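Local atomic coordinates of glutamate receptor IIB,Glutamate receptor IIB (Drosophila melanogaster, PDB entry 4WXJ), a protein that probably serves as a subunit of a glutamate-gated ion channel in the postsynaptic muscle membrane, the piece here being its ligand-binding domain with glutamate bound. Residues I9-F22 / F56-Y68. Sequence-based numbering, arbitrary orientation.
Sequences IRYTVATRVGKPYF and FDFNFEPVRDNKY. With GLU (glutamic acid), chain C.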
loop_
_atom_site.group_PDB
_atom_site.type_symbol
_atom_site.label_atom_id
_atom_site.label_comp_id
_atom_site.label_asym_id
_atom_site.label_seq_id
_atom_site.Cartn_x
_atom_site.Cartn_y
_atom_site.Cartn_z
ATOM N N ILE A 9 7.332 -26.507 -9.089
ATOM C CA ILE A 9 7.864 -25.347 -8.384
ATOM C C ILE A 9 6.782 -24.681 -7.538
ATOM O O ILE A 9 5.716 -24.329 -8.044
ATOM C CB ILE A 9 8.456 -24.313 -9.368
ATOM C CG1 ILE A 9 9.649 -24.922 -10.109
ATOM C CG2 ILE A 9 8.885 -23.042 -8.626
ATOM C CD1 ILE A 9 10.185 -24.076 -11.251
ATOM N N ARG A 10 7.075 -24.511 -6.251
ATOM C CA ARG A 10 6.157 -23.863 -5.321
ATOM C C ARG A 10 6.804 -22.623 -4.711
ATOM O O ARG A 10 7.970 -22.655 -4.316
ATOM C CB ARG A 10 5.731 -24.832 -4.216
ATOM C CG ARG A 10 4.672 -24.268 -3.276
ATOM C CD ARG A 10 4.249 -25.289 -2.235
ATOM N NE ARG A 10 5.366 -25.697 -1.386
ATOM C CZ ARG A 10 5.785 -25.028 -0.314
ATOM N NH1 ARG A 10 5.188 -23.903 0.058
ATOM N NH2 ARG A 10 6.811 -25.488 0.390
ATOM N N TYR A 11 6.037 -21.537 -4.641
ATOM C CA TYR A 11 6.512 -20.281 -4.064
ATOM C C TYR A 11 5.737 -19.919 -2.803
ATOM O O TYR A 11 4.508 -19.897 -2.801
ATOM C CB TYR A 11 6.385 -19.142 -5.077
ATOM C CG TYR A 11 7.271 -19.277 -6.294
ATOM C CD1 TYR A 11 8.604 -19.640 -6.172
ATOM C CD2 TYR A 11 6.770 -19.040 -7.566
ATOM C CE1 TYR A 11 9.415 -19.762 -7.286
ATOM C CE2 TYR A 11 7.570 -19.159 -8.684
ATOM C CZ TYR A 11 8.892 -19.521 -8.538
ATOM O OH TYR A 11 9.693 -19.641 -9.650
ATOM N N THR A 12 6.465 -19.634 -1.729
ATOM C CA THR A 12 5.849 -19.086 -0.529
ATOM C C THR A 12 5.558 -17.607 -0.770
ATOM O O THR A 12 6.470 -16.820 -1.026
ATOM C CB THR A 12 6.748 -19.261 0.707
ATOM O OG1 THR A 12 6.932 -20.658 0.969
ATOM C CG2 THR A 12 6.121 -18.601 1.933
ATOM N N VAL A 13 4.281 -17.243 -0.697
ATOM C CA VAL A 13 3.849 -15.875 -0.970
ATOM C C VAL A 13 3.606 -15.111 0.326
ATOM O O VAL A 13 2.623 -15.351 1.026
ATOM C CB VAL A 13 2.560 -15.849 -1.820
ATOM C CG1 VAL A 13 2.119 -14.411 -2.090
ATOM C CG2 VAL A 13 2.774 -16.594 -3.129
ATOM N N ALA A 14 4.506 -14.185 0.636
ATOM C CA ALA A 14 4.355 -13.338 1.810
ATOM C C ALA A 14 3.415 -12.180 1.495
ATOM O O ALA A 14 3.547 -11.524 0.464
ATOM C CB ALA A 14 5.706 -12.818 2.274
ATOM N N THR A 15 2.462 -11.936 2.386
ATOM C CA THR A 15 1.524 -10.836 2.216
ATOM C C THR A 15 1.124 -10.283 3.576
ATOM O O THR A 15 1.693 -10.664 4.601
ATOM C CB THR A 15 0.266 -11.277 1.438
ATOM O OG1 THR A 15 -0.595 -10.151 1.226
ATOM C CG2 THR A 15 -0.490 -12.363 2.191
ATOM N N ARG A 16 0.154 -9.376 3.576
ATOM C CA ARG A 16 -0.377 -8.813 4.809
ATOM C C ARG A 16 -1.884 -8.669 4.684
ATOM O O ARG A 16 -2.413 -8.530 3.581
ATOM C CB ARG A 16 0.269 -7.459 5.118
ATOM C CG ARG A 16 -0.081 -6.358 4.124
ATOM C CD ARG A 16 0.612 -5.047 4.474
ATOM N NE ARG A 16 0.261 -4.572 5.812
ATOM C CZ ARG A 16 -0.839 -3.883 6.106
ATOM N NH1 ARG A 16 -1.719 -3.578 5.159
ATOM N NH2 ARG A 16 -1.063 -3.499 7.355
ATOM N N VAL A 17 -2.575 -8.709 5.817
ATOM C CA VAL A 17 -4.026 -8.588 5.826
ATOM C C VAL A 17 -4.434 -7.130 5.671
ATOM O O VAL A 17 -4.081 -6.281 6.487
ATOM C CB VAL A 17 -4.627 -9.166 7.120
ATOM C CG1 VAL A 17 -6.132 -8.927 7.173
ATOM C CG2 VAL A 17 -4.319 -10.656 7.217
ATOM N N GLY A 18 -5.185 -6.849 4.613
ATOM C CA GLY A 18 -5.637 -5.502 4.332
ATOM C C GLY A 18 -6.445 -5.471 3.054
ATOM O O GLY A 18 -5.937 -5.787 1.978
ATOM N N LYS A 19 -7.713 -5.099 3.174
ATOM C CA LYS A 19 -8.613 -5.085 2.033
ATOM C C LYS A 19 -8.296 -3.909 1.117
ATOM O O LYS A 19 -7.791 -2.887 1.580
ATOM C CB LYS A 19 -10.063 -5.013 2.500
ATOM C CG LYS A 19 -10.525 -6.243 3.261
ATOM C CD LYS A 19 -11.919 -6.048 3.829
ATOM C CE LYS A 19 -12.430 -7.316 4.493
ATOM N NZ LYS A 19 -13.718 -7.089 5.208
ATOM N N PRO A 20 -8.603 -4.041 -0.183
ATOM C CA PRO A 20 -9.203 -5.199 -0.856
ATOM C C PRO A 20 -8.181 -6.176 -1.439
ATOM O O PRO A 20 -8.533 -6.999 -2.283
ATOM C CB PRO A 20 -10.021 -4.551 -1.970
ATOM C CG PRO A 20 -9.220 -3.352 -2.346
ATOM C CD PRO A 20 -8.539 -2.873 -1.081
ATOM N N TYR A 21 -6.934 -6.094 -0.987
ATOM C CA TYR A 21 -5.857 -6.869 -1.594
ATOM C C TYR A 21 -5.792 -8.293 -1.058
ATOM O O TYR A 21 -5.634 -9.244 -1.824
ATOM C CB TYR A 21 -4.517 -6.164 -1.367
ATOM C CG TYR A 21 -4.532 -4.723 -1.818
ATOM C CD1 TYR A 21 -4.325 -4.390 -3.150
ATOM C CD2 TYR A 21 -4.767 -3.696 -0.914
ATOM C CE1 TYR A 21 -4.346 -3.074 -3.568
ATOM C CE2 TYR A 21 -4.790 -2.379 -1.323
ATOM C CZ TYR A 21 -4.583 -2.073 -2.653
ATOM O OH TYR A 21 -4.599 -0.761 -3.063
ATOM N N PHE A 22 -5.919 -8.435 0.256
ATOM C CA PHE A 22 -5.775 -9.733 0.903
ATOM C C PHE A 22 -6.480 -9.730 2.252
ATOM O O PHE A 22 -6.196 -8.892 3.106
ATOM C CB PHE A 22 -4.293 -10.073 1.073
ATOM C CG PHE A 22 -4.037 -11.466 1.562
ATOM C CD1 PHE A 22 -3.931 -11.733 2.918
ATOM C CD2 PHE A 22 -3.887 -12.510 0.667
ATOM C CE1 PHE A 22 -3.690 -13.014 3.368
ATOM C CE2 PHE A 22 -3.645 -13.793 1.110
ATOM C CZ PHE A 22 -3.543 -14.045 2.463
ATOM N N PHE A 56 3.180 -22.080 -11.858
ATOM C CA PHE A 56 3.826 -22.384 -10.589
ATOM C C PHE A 56 2.764 -22.622 -9.523
ATOM O O PHE A 56 1.648 -22.112 -9.628
ATOM C CB PHE A 56 4.774 -21.253 -10.161
ATOM C CG PHE A 56 4.092 -19.926 -9.929
ATOM C CD1 PHE A 56 3.381 -19.684 -8.764
ATOM C CD2 PHE A 56 4.184 -18.914 -10.871
ATOM C CE1 PHE A 56 2.762 -18.466 -8.551
ATOM C CE2 PHE A 56 3.567 -17.691 -10.661
ATOM C CZ PHE A 56 2.856 -17.467 -9.500
ATOM N N ASP A 57 3.109 -23.410 -8.509
ATOM C CA ASP A 57 2.264 -23.550 -7.330
ATOM C C ASP A 57 2.680 -22.500 -6.314
ATOM O O ASP A 57 3.761 -21.921 -6.424
ATOM C CB ASP A 57 2.369 -24.954 -6.735
ATOM C CG ASP A 57 1.448 -25.944 -7.418
ATOM O OD1 ASP A 57 0.302 -26.108 -6.949
ATOM O OD2 ASP A 57 1.868 -26.552 -8.425
ATOM N N PHE A 58 1.826 -22.245 -5.330
ATOM C CA PHE A 58 2.119 -21.218 -4.341
ATOM C C PHE A 58 1.371 -21.442 -3.036
ATOM O O PHE A 58 0.333 -22.102 -3.002
ATOM C CB PHE A 58 1.774 -19.834 -4.896
ATOM C CG PHE A 58 0.326 -19.672 -5.254
ATOM C CD1 PHE A 58 -0.589 -19.231 -4.313
ATOM C CD2 PHE A 58 -0.122 -19.969 -6.530
ATOM C CE1 PHE A 58 -1.924 -19.087 -4.639
ATOM C CE2 PHE A 58 -1.455 -19.825 -6.863
ATOM C CZ PHE A 58 -2.358 -19.384 -5.916
ATOM N N ASN A 59 1.919 -20.875 -1.968
ATOM C CA ASN A 59 1.304 -20.925 -0.653
ATOM C C ASN A 59 1.325 -19.545 -0.007
ATOM O O ASN A 59 2.390 -18.957 0.182
ATOM C CB ASN A 59 2.031 -21.938 0.233
ATOM C CG ASN A 59 1.452 -22.011 1.631
ATOM O OD1 ASN A 59 0.246 -21.857 1.825
ATOM N ND2 ASN A 59 2.314 -22.242 2.615
ATOM N N PHE A 60 0.146 -19.024 0.318
ATOM C CA PHE A 60 0.047 -17.734 0.987
ATOM C C PHE A 60 0.441 -17.848 2.454
ATOM O O PHE A 60 -0.092 -18.683 3.187
ATOM C CB PHE A 60 -1.371 -17.170 0.878
ATOM C CG PHE A 60 -1.674 -16.543 -0.449
ATOM C CD1 PHE A 60 -1.160 -15.298 -0.775
ATOM C CD2 PHE A 60 -2.481 -17.190 -1.369
ATOM C CE1 PHE A 60 -1.440 -14.715 -1.997
ATOM C CE2 PHE A 60 -2.765 -16.609 -2.590
ATOM C CZ PHE A 60 -2.243 -15.371 -2.903
ATOM N N GLU A 61 1.382 -17.004 2.869
ATOM C CA GLU A 61 1.776 -16.902 4.269
ATOM C C GLU A 61 1.767 -15.442 4.712
ATOM O O GLU A 61 2.774 -14.747 4.574
ATOM C CB GLU A 61 3.162 -17.510 4.494
ATOM C CG GLU A 61 3.218 -19.014 4.274
ATOM C CD GLU A 61 4.484 -19.641 4.828
ATOM O OE1 GLU A 61 5.368 -18.893 5.296
ATOM O OE2 GLU A 61 4.592 -20.885 4.799
ATOM N N PRO A 62 0.625 -14.962 5.229
ATOM C CA PRO A 62 0.596 -13.585 5.733
ATOM C C PRO A 62 1.595 -13.375 6.869
ATOM O O PRO A 62 1.630 -14.167 7.810
ATOM C CB PRO A 62 -0.850 -13.413 6.218
ATOM C CG PRO A 62 -1.392 -14.792 6.356
ATOM C CD PRO A 62 -0.692 -15.610 5.328
ATOM N N VAL A 63 2.399 -12.320 6.770
ATOM C CA VAL A 63 3.472 -12.078 7.730
ATOM C C VAL A 63 2.937 -11.839 9.140
ATOM O O VAL A 63 1.859 -11.270 9.321
ATOM C CB VAL A 63 4.342 -10.872 7.307
ATOM C CG1 VAL A 63 4.991 -11.141 5.962
ATOM C CG2 VAL A 63 3.517 -9.591 7.259
ATOM N N ARG A 64 3.709 -12.277 10.131
ATOM C CA ARG A 64 3.284 -12.257 11.527
ATOM C C ARG A 64 2.970 -10.851 12.035
ATOM O O ARG A 64 1.926 -10.631 12.649
ATOM C CB ARG A 64 4.363 -12.899 12.404
ATOM C CG ARG A 64 3.934 -13.155 13.841
ATOM C CD ARG A 64 4.947 -14.028 14.568
ATOM N NE ARG A 64 4.516 -14.374 15.920
ATOM C CZ ARG A 64 5.146 -15.240 16.708
ATOM N NH1 ARG A 64 6.240 -15.859 16.285
ATOM N NH2 ARG A 64 4.682 -15.491 17.924
ATOM N N ASP A 65 3.870 -9.903 11.782
ATOM C CA ASP A 65 3.687 -8.533 12.259
ATOM C C ASP A 65 2.698 -7.740 11.398
ATOM O O ASP A 65 2.318 -6.623 11.750
ATOM C CB ASP A 65 5.033 -7.797 12.315
ATOM C CG ASP A 65 5.778 -7.815 10.985
ATOM O OD1 ASP A 65 5.163 -8.135 9.946
ATOM O OD2 ASP A 65 6.988 -7.499 10.982
ATOM N N ASN A 66 2.289 -8.328 10.275
ATOM C CA ASN A 66 1.358 -7.696 9.335
ATOM C C ASN A 66 1.819 -6.325 8.843
ATOM O O ASN A 66 0.997 -5.452 8.561
ATOM C CB ASN A 66 -0.029 -7.567 9.973
ATOM C CG ASN A 66 -1.142 -7.460 8.939
ATOM O OD1 ASN A 66 -1.340 -8.368 8.132
ATOM N ND2 ASN A 66 -1.879 -6.354 8.967
ATOM N N LYS A 67 3.133 -6.141 8.731
ATOM C CA LYS A 67 3.695 -4.878 8.256
ATOM C C LYS A 67 4.092 -4.953 6.785
ATOM O O LYS A 67 4.371 -6.032 6.257
ATOM C CB LYS A 67 4.909 -4.485 9.101
ATOM C CG LYS A 67 4.572 -4.137 10.541
ATOM C CD LYS A 67 5.792 -3.606 11.274
ATOM C CE LYS A 67 5.460 -3.208 12.702
ATOM N NZ LYS A 67 6.611 -2.541 13.371
ATOM N N TYR A 68 4.109 -3.798 6.123
ATOM C CA TYR A 68 4.572 -3.714 4.744
ATOM C C TYR A 68 6.061 -4.031 4.674
ATOM O O TYR A 68 6.479 -4.970 3.996
ATOM C CB TYR A 68 4.318 -2.321 4.162
ATOM C CG TYR A 68 2.866 -1.974 3.920
ATOM C CD1 TYR A 68 2.081 -1.434 4.929
ATOM C CD2 TYR A 68 2.288 -2.161 2.672
ATOM C CE1 TYR A 68 0.756 -1.102 4.706
ATOM C CE2 TYR A 68 0.963 -1.833 2.437
ATOM C CZ TYR A 68 0.203 -1.305 3.460
ATOM O OH TYR A 68 -1.112 -0.977 3.233
HETATM N N GLU C . 1.732 1.034 -0.217
HETATM C CA GLU C . 2.465 1.688 0.901
HETATM C C GLU C . 3.762 0.944 1.194
HETATM O O GLU C . 4.146 0.047 0.442
HETATM C CB GLU C . 1.586 1.742 2.149
HETATM C CG GLU C . 0.450 2.752 2.075
HETATM C CD GLU C . 0.884 4.180 2.381
HETATM O OE1 GLU C . 0.066 5.100 2.171
HETATM O OE2 GLU C . 2.032 4.389 2.833
HETATM O OXT GLU C . 4.457 1.219 2.174
HETATM O O HOH W 1 -2.949 -0.883 5.321
#
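Arg16 lies flat on Tyr68, guanidinium and ring planes 14° apart, with CD seated over the middle of the ring, 3.6 Å from its centroid. The bound glutamate lies over the opposite face, its CB toward the rim, 3.6 Å from Tyr68 CZ. Arg16 NE and NH2 both grip Asn66 O, at 3.0 and 3.1 Å, while a water bridges Arg16 NH1 and Tyr68 OH; that hydroxyl is also hydrogen-bonded to Asp96. Cutting Arg16 back to an alanine would probably leave Asn66 O without its two donors and let the Tyr68 ring shift against the ligand. With its side chain swung anti to its own N (chi1 -157°), Asn66 OD1 accepts from Val17 N, in the amide carbonyl plane and on a lone pair, at 2.6 Å.

Upstream, backbone hydrogen bonds, from Asp57 N to Ile9 O through Val63 N to Thr15 O, join parallel strands 10-15 and 57-62. On one face Val13 slots between Phe58 CB and Phe60, its CG1 3.6 Å from Phe60 CE1. Phe22 CE2 presses onto the Phe60 ring, 3.5 Å from Phe60 CD1, and Tyr11 CD2 rests over the Phe56 face. On the other, Thr12 CG2 rests against the Glu61 carboxylate and the Arg10 guanidinium meets Asn59 CB at its edge.

Strand 10-15 is central in the parallel sheet, flanked by 57-62 and 92-93; helix 42-54, on the beta-alpha-beta crossover connecting the pair, packs on Phe22, Phe56 and Phe58, while helix 80-86 meets Ala14 and Val63.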